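Local coordinates for protein Pa14_01140 (Pseudomonas aeruginosa, PDB 6OX6) that acts as an immunity protein that binds the type VI secretion effector Tas1, a (p)ppApp synthetase, and helps prevent early activation of this toxin, at residues Glu7-Arg11 with Arg12-Ile16; Ile16-Phe20 with Glu21-Tyr25; Arg53-Asn56 with Asp57-Phe61. One frame throughout, in Å; residues are numbered along the deposited sequence. Where two conformers were deposited one is given.

In the fold
The three contacts follow one another along a small fold in which the helix 53-61 packs on an antiparallel sheet. Contacts 1 and 2 share Ile16 on strand 14-18, and their centres lie about 16 Å apart on opposite sides of the chain's centre. Contact 3 is about 15 Å from contact 1 and about 9 Å from contact 2, centre to centre. Leu59 joins it to contact 1, with CD2 3.5 Å from Ile16 CD1. The salt bridge from Arg53 NH1 to Glu21 OE2, 3.1 Å long, joins it to contact 2. Contacts 2 and 3 also send charged side chains to the chain of Tas1, the bound toxin, which reaches contact 1 through packing.

Contact 1 of 3, residues Glu7-Arg11 with Arg12-Ile16; sequences EAFAR and RDIYI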
loop_
_atom_site.group_PDB
_atom_site.type_symbol
_atom_site.label_atom_id
_atom_site.label_comp_id
_atom_site.label_asym_id
_atom_site.label_seq_id
_atom_site.Cartn_x
_atom_site.Cartn_y
_atom_site.Cartn_z
ATOM N N GLU B 7 -5.157 -21.787 -3.706
ATOM C CA GLU B 7 -6.214 -22.771 -3.918
ATOM C C GLU B 7 -7.444 -22.191 -4.610
ATOM O O GLU B 7 -7.928 -22.750 -5.606
ATOM C CB GLU B 7 -6.576 -23.435 -2.589
ATOM C CG GLU B 7 -5.933 -24.827 -2.604
ATOM C CD GLU B 7 -6.271 -25.624 -1.321
ATOM O OE1 GLU B 7 -5.368 -26.159 -0.612
ATOM O OE2 GLU B 7 -7.511 -25.814 -1.125
ATOM N N ALA B 8 -7.928 -21.044 -4.130
ATOM C CA ALA B 8 -9.185 -20.472 -4.607
ATOM C C ALA B 8 -9.114 -20.052 -6.072
ATOM O O ALA B 8 -10.066 -20.269 -6.839
ATOM C CB ALA B 8 -9.557 -19.263 -3.748
ATOM N N PHE B 9 -8.011 -19.397 -6.464
ATOM C CA PHE B 9 -7.852 -18.931 -7.833
ATOM C C PHE B 9 -7.807 -20.081 -8.829
ATOM O O PHE B 9 -8.111 -19.900 -10.014
ATOM C CB PHE B 9 -6.572 -18.100 -7.926
ATOM C CG PHE B 9 -6.698 -16.758 -7.280
ATOM C CD1 PHE B 9 -6.392 -16.592 -5.938
ATOM C CD2 PHE B 9 -7.179 -15.679 -8.000
ATOM C CE1 PHE B 9 -6.534 -15.352 -5.331
ATOM C CE2 PHE B 9 -7.320 -14.432 -7.405
ATOM C CZ PHE B 9 -6.998 -14.272 -6.060
ATOM N N ALA B 10 -7.371 -21.245 -8.394
ATOM C CA ALA B 10 -7.413 -22.381 -9.291
ATOM C C ALA B 10 -8.756 -23.085 -9.256
ATOM O O ALA B 10 -9.082 -23.792 -10.210
ATOM C CB ALA B 10 -6.300 -23.371 -8.962
ATOM N N ARG B 11 -9.467 -22.945 -8.141
ATOM C CA ARG B 11 -10.812 -23.489 -7.951
ATOM C C ARG B 11 -11.961 -22.847 -8.759
ATOM O O ARG B 11 -12.842 -23.551 -9.254
ATOM C CB ARG B 11 -11.173 -23.489 -6.462
ATOM C CG ARG B 11 -10.674 -24.707 -5.702
ATOM C CD ARG B 11 -11.693 -25.172 -4.674
ATOM N NE ARG B 11 -12.278 -24.055 -3.941
ATOM C CZ ARG B 11 -11.643 -23.364 -2.998
ATOM N NH1 ARG B 11 -10.397 -23.676 -2.671
ATOM N NH2 ARG B 11 -12.254 -22.362 -2.383
ATOM N N ARG B 12 -11.951 -21.517 -8.885
ATOM C CA ARG B 12 -13.032 -20.795 -9.539
ATOM C C ARG B 12 -12.765 -19.319 -9.772
ATOM O O ARG B 12 -11.770 -18.776 -9.310
ATOM C CB ARG B 12 -14.224 -20.815 -8.577
ATOM C CG ARG B 12 -13.923 -20.050 -7.293
ATOM C CD ARG B 12 -14.836 -20.393 -6.127
ATOM N NE ARG B 12 -14.191 -20.094 -4.853
ATOM C CZ ARG B 12 -14.198 -18.899 -4.271
ATOM N NH1 ARG B 12 -14.829 -17.888 -4.841
ATOM N NH2 ARG B 12 -13.577 -18.714 -3.118
ATOM N N ASP B 13 -13.667 -18.683 -10.516
ATOM C CA ASP B 13 -13.651 -17.244 -10.665
ATOM C C ASP B 13 -13.679 -16.563 -9.303
ATOM O O ASP B 13 -14.319 -17.035 -8.362
ATOM C CB ASP B 13 -14.844 -16.794 -11.505
ATOM C CG ASP B 13 -14.748 -17.246 -12.968
ATOM O OD1 ASP B 13 -13.786 -17.958 -13.345
ATOM O OD2 ASP B 13 -15.621 -16.831 -13.755
ATOM N N ILE B 14 -12.962 -15.446 -9.205
ATOM C CA ILE B 14 -12.798 -14.699 -7.964
ATOM C C ILE B 14 -13.050 -13.227 -8.258
ATOM O O ILE B 14 -12.445 -12.661 -9.184
ATOM C CB ILE B 14 -11.386 -14.882 -7.373
ATOM C CG1 ILE B 14 -11.081 -16.361 -7.093
ATOM C CG2 ILE B 14 -11.214 -14.012 -6.115
ATOM C CD1 ILE B 14 -11.858 -16.917 -5.991
ATOM N N TYR B 15 -13.900 -12.600 -7.446
ATOM C CA TYR B 15 -14.224 -11.183 -7.574
ATOM C C TYR B 15 -13.839 -10.483 -6.272
ATOM O O TYR B 15 -14.162 -10.968 -5.179
ATOM C CB TYR B 15 -15.711 -10.987 -7.900
ATOM C CG TYR B 15 -16.126 -11.690 -9.192
ATOM C CD1 TYR B 15 -16.485 -13.043 -9.193
ATOM C CD2 TYR B 15 -16.123 -11.012 -10.412
ATOM C CE1 TYR B 15 -16.865 -13.700 -10.378
ATOM C CE2 TYR B 15 -16.518 -11.653 -11.610
ATOM C CZ TYR B 15 -16.882 -12.991 -11.579
ATOM O OH TYR B 15 -17.254 -13.611 -12.766
ATOM N N ILE B 16 -13.183 -9.330 -6.406
ATOM C CA ILE B 16 -12.444 -8.675 -5.337
ATOM C C ILE B 16 -12.854 -7.216 -5.265
ATOM O O ILE B 16 -12.910 -6.543 -6.299
ATOM C CB ILE B 16 -10.937 -8.775 -5.604
ATOM C CG1 ILE B 16 -10.503 -10.232 -5.543
ATOM C CG2 ILE B 16 -10.184 -7.904 -4.667
ATOM C CD1 ILE B 16 -9.129 -10.447 -6.125
#
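Ile14, at the start of strand 14-18, packs against helix 7-11, touching Ala8 and Phe9 with different atoms. Its CD1 lies 4.0 Å from Ala8 CB, while CG1 stands over one face of the Phe9 ring near the rim, 4.1 Å from CD2. With CG1 beside its own backbone N (chi1 -59°), Ile14 turns this branch toward the helix, and its side chain meets Phe9 at about a right angle. Ile16 CD1 approaches the edge of the same ring, 4.4 Å from Phe9 CZ. Next out comes the helix end: Arg12 N donates to Ala8 O over 3.0 Å, closing the last helical turn, and Arg12 is the first residue to leave helical geometry. From there the extended Arg12 chain runs alongside that of Arg11. One face of its guanidinium lies over Ile14 CD1, near the rim, and Arg11 NH2 stands at its edge, 3.9 Å from Arg12 NE. Behind this first shell, Trp27 meets Phe9 edge-to-face and donates from NE1 to Phe9 O, while Leu59 covers Phe9 from helix 53-61. The contact thus joins helix 7-11 to strand 14-18 by a turn with an apolar inner side; outside it, the closeness of the two guanidinium groups is probably eased by Glu64, salt-bridged to Arg12, and more weakly by Arg11's long ion pair with Glu7.

Contact 2 of 3, residues Ile16-Phe20 with Glu21-Tyr25; sequences IDYDF and EDVTY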
loop_
_atom_site.group_PDB
_atom_site.type_symbol
_atom_site.label_atom_id
_atom_site.label_comp_id
_atom_site.label_asym_id
_atom_site.label_seq_id
_atom_site.Cartn_x
_atom_site.Cartn_y
_atom_site.Cartn_z
ATOM N N ILE B 16 -13.183 -9.330 -6.406
ATOM C CA ILE B 16 -12.444 -8.675 -5.337
ATOM C C ILE B 16 -12.854 -7.216 -5.265
ATOM O O ILE B 16 -12.910 -6.543 -6.299
ATOM C CB ILE B 16 -10.937 -8.775 -5.604
ATOM C CG1 ILE B 16 -10.503 -10.232 -5.543
ATOM C CG2 ILE B 16 -10.184 -7.904 -4.667
ATOM C CD1 ILE B 16 -9.129 -10.447 -6.125
ATOM N N ASP B 17 -13.132 -6.727 -4.050
ATOM C CA ASP B 17 -13.347 -5.312 -3.789
ATOM C C ASP B 17 -12.228 -4.799 -2.885
ATOM O O ASP B 17 -11.958 -5.387 -1.838
ATOM C CB ASP B 17 -14.707 -5.086 -3.124
ATOM C CG ASP B 17 -14.937 -3.628 -2.727
ATOM O OD1 ASP B 17 -14.344 -2.727 -3.365
ATOM O OD2 ASP B 17 -15.704 -3.385 -1.757
ATOM N N TYR B 18 -11.598 -3.707 -3.267
ATOM C CA TYR B 18 -10.537 -3.096 -2.462
ATOM C C TYR B 18 -10.970 -1.655 -2.232
ATOM O O TYR B 18 -10.696 -0.787 -3.070
ATOM C CB TYR B 18 -9.192 -3.186 -3.191
ATOM C CG TYR B 18 -7.982 -2.581 -2.471
ATOM C CD1 TYR B 18 -7.912 -2.517 -1.070
ATOM C CD2 TYR B 18 -6.896 -2.086 -3.205
ATOM C CE1 TYR B 18 -6.791 -1.969 -0.417
ATOM C CE2 TYR B 18 -5.784 -1.537 -2.555
ATOM C CZ TYR B 18 -5.742 -1.508 -1.164
ATOM O OH TYR B 18 -4.650 -0.955 -0.542
ATOM N N ASP B 19 -11.656 -1.392 -1.112
ATOM C CA ASP B 19 -12.260 -0.071 -0.968
ATOM C C ASP B 19 -11.221 1.023 -0.751
ATOM O O ASP B 19 -11.455 2.161 -1.181
ATOM C CB ASP B 19 -13.304 -0.035 0.151
ATOM C CG ASP B 19 -14.403 1.008 -0.121
ATOM O OD1 ASP B 19 -14.104 2.218 -0.047
ATOM O OD2 ASP B 19 -15.553 0.633 -0.437
ATOM N N PHE B 20 -10.059 0.710 -0.159
ATOM C CA PHE B 20 -9.060 1.758 0.057
ATOM C C PHE B 20 -8.738 2.519 -1.229
ATOM O O PHE B 20 -8.608 3.743 -1.201
ATOM C CB PHE B 20 -7.786 1.179 0.675
ATOM C CG PHE B 20 -6.784 2.239 1.078
ATOM C CD1 PHE B 20 -7.099 3.186 2.049
ATOM C CD2 PHE B 20 -5.543 2.316 0.447
ATOM C CE1 PHE B 20 -6.175 4.172 2.413
ATOM C CE2 PHE B 20 -4.606 3.299 0.804
ATOM C CZ PHE B 20 -4.929 4.237 1.788
ATOM N N GLU B 21 -8.645 1.828 -2.371
ATOM C CA GLU B 21 -8.375 2.501 -3.641
ATOM C C GLU B 21 -9.559 2.443 -4.598
ATOM O O GLU B 21 -9.379 2.584 -5.808
ATOM C CB GLU B 21 -7.126 1.928 -4.327
ATOM C CG GLU B 21 -5.806 2.075 -3.529
ATOM C CD GLU B 21 -4.630 2.561 -4.365
ATOM O OE1 GLU B 21 -4.826 3.188 -5.436
ATOM O OE2 GLU B 21 -3.487 2.272 -3.963
ATOM N N ASP B 22 -10.772 2.247 -4.101
ATOM C CA ASP B 22 -11.968 2.334 -4.969
ATOM C C ASP B 22 -11.830 1.484 -6.242
ATOM O O ASP B 22 -12.116 1.930 -7.352
ATOM C CB ASP B 22 -12.244 3.793 -5.340
ATOM C CG ASP B 22 -12.800 4.603 -4.176
ATOM O OD1 ASP B 22 -13.031 4.022 -3.100
ATOM O OD2 ASP B 22 -13.012 5.821 -4.348
ATOM N N VAL B 23 -11.364 0.248 -6.089
ATOM C CA VAL B 23 -11.077 -0.594 -7.242
ATOM C C VAL B 23 -11.617 -1.999 -6.987
ATOM O O VAL B 23 -11.685 -2.461 -5.837
ATOM C CB VAL B 23 -9.559 -0.597 -7.573
ATOM C CG1 VAL B 23 -8.671 -1.142 -6.396
ATOM C CG2 VAL B 23 -9.299 -1.321 -8.865
ATOM N N THR B 24 -12.056 -2.654 -8.073
ATOM C CA THR B 24 -12.457 -4.055 -8.080
ATOM C C THR B 24 -11.730 -4.819 -9.191
ATOM O O THR B 24 -11.285 -4.252 -10.195
ATOM C CB THR B 24 -13.986 -4.216 -8.252
ATOM O OG1 THR B 24 -14.373 -3.898 -9.607
ATOM C CG2 THR B 24 -14.717 -3.287 -7.285
ATOM N N TYR B 25 -11.629 -6.133 -9.007
ATOM C CA TYR B 25 -10.965 -7.014 -9.956
ATOM C C TYR B 25 -11.833 -8.231 -10.206
ATOM O O TYR B 25 -12.615 -8.658 -9.334
ATOM C CB TYR B 25 -9.573 -7.484 -9.460
ATOM C CG TYR B 25 -8.567 -6.354 -9.355
ATOM C CD1 TYR B 25 -8.375 -5.688 -8.160
ATOM C CD2 TYR B 25 -7.852 -5.926 -10.462
ATOM C CE1 TYR B 25 -7.480 -4.657 -8.061
ATOM C CE2 TYR B 25 -6.951 -4.907 -10.374
ATOM C CZ TYR B 25 -6.768 -4.275 -9.179
ATOM O OH TYR B 25 -5.869 -3.250 -9.079
HETATM O O HOH W 1 -2.994 0.285 -1.855
#
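The ring of Tyr18 has the backbone N of Glu21 above one face, over its centre and 4.3 Å from the plane, and a water at its edge. That water accepts from Tyr18 OH at 2.5 Å and donates to Glu21 OE2, which Arg53 also meets in a salt bridge; it bridges two side chains that run side by side with ring and carboxylate planes 41° apart. Along their length CE2 of Tyr18 touches Glu21 CG at 3.7 Å. Val23 CG1 comes obliquely to the ring, 3.8 Å from Tyr18 CD2. With CG opposite its backbone N (chi1 180°), the tyrosine ring lies along Glu21 and Val23. The same water also lies at the edge of the Phe20 ring. These groups lie beside the turn of the beta hairpin formed by strands 14-18 and 23-28. Ile16 and Tyr25 are a hydrogen-bonded pair, each N donating to the other's O, and Tyr18 with Val23 is the next such pair, its Tyr18 N to Val23 O bond 2.9 Å long. Asp22 and Val23 both face Tyr18, a G1 beta bulge; Asp22 N donates to Asp19 O at 3.0 Å. On the other face of the sheet, Asp17 OD1 comes 4.0 Å from Thr24 CG2 and is hydrogen-bonded to Tyr39. Glu21 OE1 is held from the chain of Tas1 by a salt bridge to its Lys305 and a hydrogen bond with its Tyr297.

Contact 3 of 3, residues Arg53-Asn56 with Asp57-Phe61; sequences RLFN and DALRF
Asp57 is tied to the preceding turn by its backbone N, by OD2 directly and by OD1 through a water. OD2 accepts from Arg53 NH1 over 2.9 Å in a salt bridge; the oxygen lies near the guanidinium plane but is met from above the carboxylate plane, the two planes standing 79° apart. Bends at chi2 (-86°) and chi3 (-47°) curl the arginine forward along its own helix to reach this acid. The water, 2.8 Å from OD1, donates to it and to Arg53 O, so that this carbonyl serves both the water and Asp57 N. The Asp57 N to Arg53 O bond is an i to i+4 pairing of alpha helix 53-61, repeated from Ala58 N to Leu54 O and Leu59 N to Phe55 O. Elsewhere on the helix, Leu59 lays its CG over a face of the Phe55 ring, 4.2 Å from the centroid, a CH-pi contact, with CD1 3.6 Å from CE2. Tyr25 meets the same ring edge-to-face. Asn56 O accepts from Arg60 N and lies against Arg60 CG, while its amide is bound outside the two segments by Lys5, His50 and Asn52. Arg53 NH2 forms a salt bridge with Asp296 of the chain of Tas1, and Arg60 NH2 one with its Asp341.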
loop_
_atom_site.group_PDB
_atom_site.type_symbol
_atom_site.label_atom_id
_atom_site.label_comp_id
_atom_site.label_asym_id
_atom_site.label_seq_id
_atom_site.Cartn_x
_atom_site.Cartn_y
_atom_site.Cartn_z
ATOM N N ARG B 53 1.198 -4.027 -8.998
ATOM C CA ARG B 53 1.256 -3.531 -7.625
ATOM C C ARG B 53 -0.136 -3.439 -7.000
ATOM O O ARG B 53 -0.378 -3.944 -5.900
ATOM C CB ARG B 53 1.936 -2.156 -7.623
ATOM C CG ARG B 53 2.377 -1.661 -6.245
ATOM C CD ARG B 53 1.254 -0.917 -5.492
ATOM N NE ARG B 53 0.555 0.078 -6.316
ATOM C CZ ARG B 53 -0.479 0.812 -5.892
ATOM N NH1 ARG B 53 -0.950 0.644 -4.664
ATOM N NH2 ARG B 53 -1.062 1.698 -6.700
ATOM N N LEU B 54 -1.047 -2.741 -7.665
ATOM C CA LEU B 54 -2.346 -2.462 -7.053
ATOM C C LEU B 54 -3.163 -3.743 -6.923
ATOM O O LEU B 54 -3.845 -3.967 -5.912
ATOM C CB LEU B 54 -3.073 -1.405 -7.891
ATOM C CG LEU B 54 -4.482 -0.952 -7.493
ATOM C CD1 LEU B 54 -4.431 -0.333 -6.100
ATOM C CD2 LEU B 54 -5.062 0.041 -8.545
ATOM N N PHE B 55 -3.037 -4.642 -7.895
ATOM C CA PHE B 55 -3.694 -5.939 -7.780
ATOM C C PHE B 55 -3.215 -6.718 -6.553
ATOM O O PHE B 55 -4.026 -7.272 -5.801
ATOM C CB PHE B 55 -3.447 -6.765 -9.034
ATOM C CG PHE B 55 -3.985 -8.179 -8.922
ATOM C CD1 PHE B 55 -5.356 -8.400 -8.852
ATOM C CD2 PHE B 55 -3.125 -9.274 -8.843
ATOM C CE1 PHE B 55 -5.867 -9.677 -8.746
ATOM C CE2 PHE B 55 -3.641 -10.572 -8.729
ATOM C CZ PHE B 55 -5.006 -10.770 -8.681
ATOM N N ASN B 56 -1.897 -6.809 -6.362
ATOM C CA ASN B 56 -1.391 -7.506 -5.189
ATOM C C ASN B 56 -1.768 -6.779 -3.896
ATOM O O ASN B 56 -1.961 -7.421 -2.863
ATOM C CB ASN B 56 0.125 -7.688 -5.310
ATOM C CG ASN B 56 0.481 -8.837 -6.259
ATOM O OD1 ASN B 56 0.569 -9.982 -5.829
ATOM N ND2 ASN B 56 0.656 -8.542 -7.537
ATOM N N ASP B 57 -1.914 -5.447 -3.931
ATOM C CA ASP B 57 -2.468 -4.767 -2.756
ATOM C C ASP B 57 -3.901 -5.213 -2.502
ATOM O O ASP B 57 -4.310 -5.411 -1.347
ATOM C CB ASP B 57 -2.400 -3.247 -2.914
ATOM C CG ASP B 57 -1.026 -2.676 -2.562
ATOM O OD1 ASP B 57 -0.125 -3.460 -2.233
ATOM O OD2 ASP B 57 -0.842 -1.436 -2.598
ATOM N N ALA B 58 -4.679 -5.359 -3.572
ATOM C CA ALA B 58 -6.067 -5.794 -3.451
ATOM C C ALA B 58 -6.149 -7.184 -2.857
ATOM O O ALA B 58 -7.029 -7.464 -2.035
ATOM C CB ALA B 58 -6.747 -5.746 -4.817
ATOM N N LEU B 59 -5.210 -8.063 -3.214
ATOM C CA LEU B 59 -5.207 -9.393 -2.606
ATOM C C LEU B 59 -4.917 -9.309 -1.126
ATOM O O LEU B 59 -5.514 -10.047 -0.331
ATOM C CB LEU B 59 -4.182 -10.303 -3.263
ATOM C CG LEU B 59 -4.378 -10.518 -4.753
ATOM C CD1 LEU B 59 -3.415 -11.597 -5.272
ATOM C CD2 LEU B 59 -5.808 -10.915 -5.019
ATOM N N ARG B 60 -4.001 -8.419 -0.730
ATOM C CA ARG B 60 -3.593 -8.443 0.663
ATOM C C ARG B 60 -4.637 -7.793 1.540
ATOM O O ARG B 60 -4.870 -8.250 2.661
ATOM C CB ARG B 60 -2.229 -7.765 0.844
ATOM C CG ARG B 60 -1.078 -8.561 0.223
ATOM C CD ARG B 60 0.225 -7.786 0.328
ATOM N NE ARG B 60 0.605 -7.498 1.715
ATOM C CZ ARG B 60 1.646 -6.738 2.037
ATOM N NH1 ARG B 60 2.378 -6.160 1.065
ATOM N NH2 ARG B 60 1.941 -6.532 3.305
ATOM N N PHE B 61 -5.272 -6.733 1.051
ATOM C CA PHE B 61 -6.055 -5.864 1.913
ATOM C C PHE B 61 -7.516 -5.755 1.507
ATOM O O PHE B 61 -8.281 -5.124 2.234
ATOM C CB PHE B 61 -5.425 -4.465 1.958
ATOM C CG PHE B 61 -3.929 -4.475 2.230
ATOM C CD1 PHE B 61 -3.424 -5.054 3.395
ATOM C CD2 PHE B 61 -3.044 -3.868 1.349
ATOM C CE1 PHE B 61 -2.052 -5.053 3.656
ATOM C CE2 PHE B 61 -1.654 -3.855 1.599
ATOM C CZ PHE B 61 -1.163 -4.459 2.749
HETATM O O HOH W 2 1.565 -4.707 -4.143
#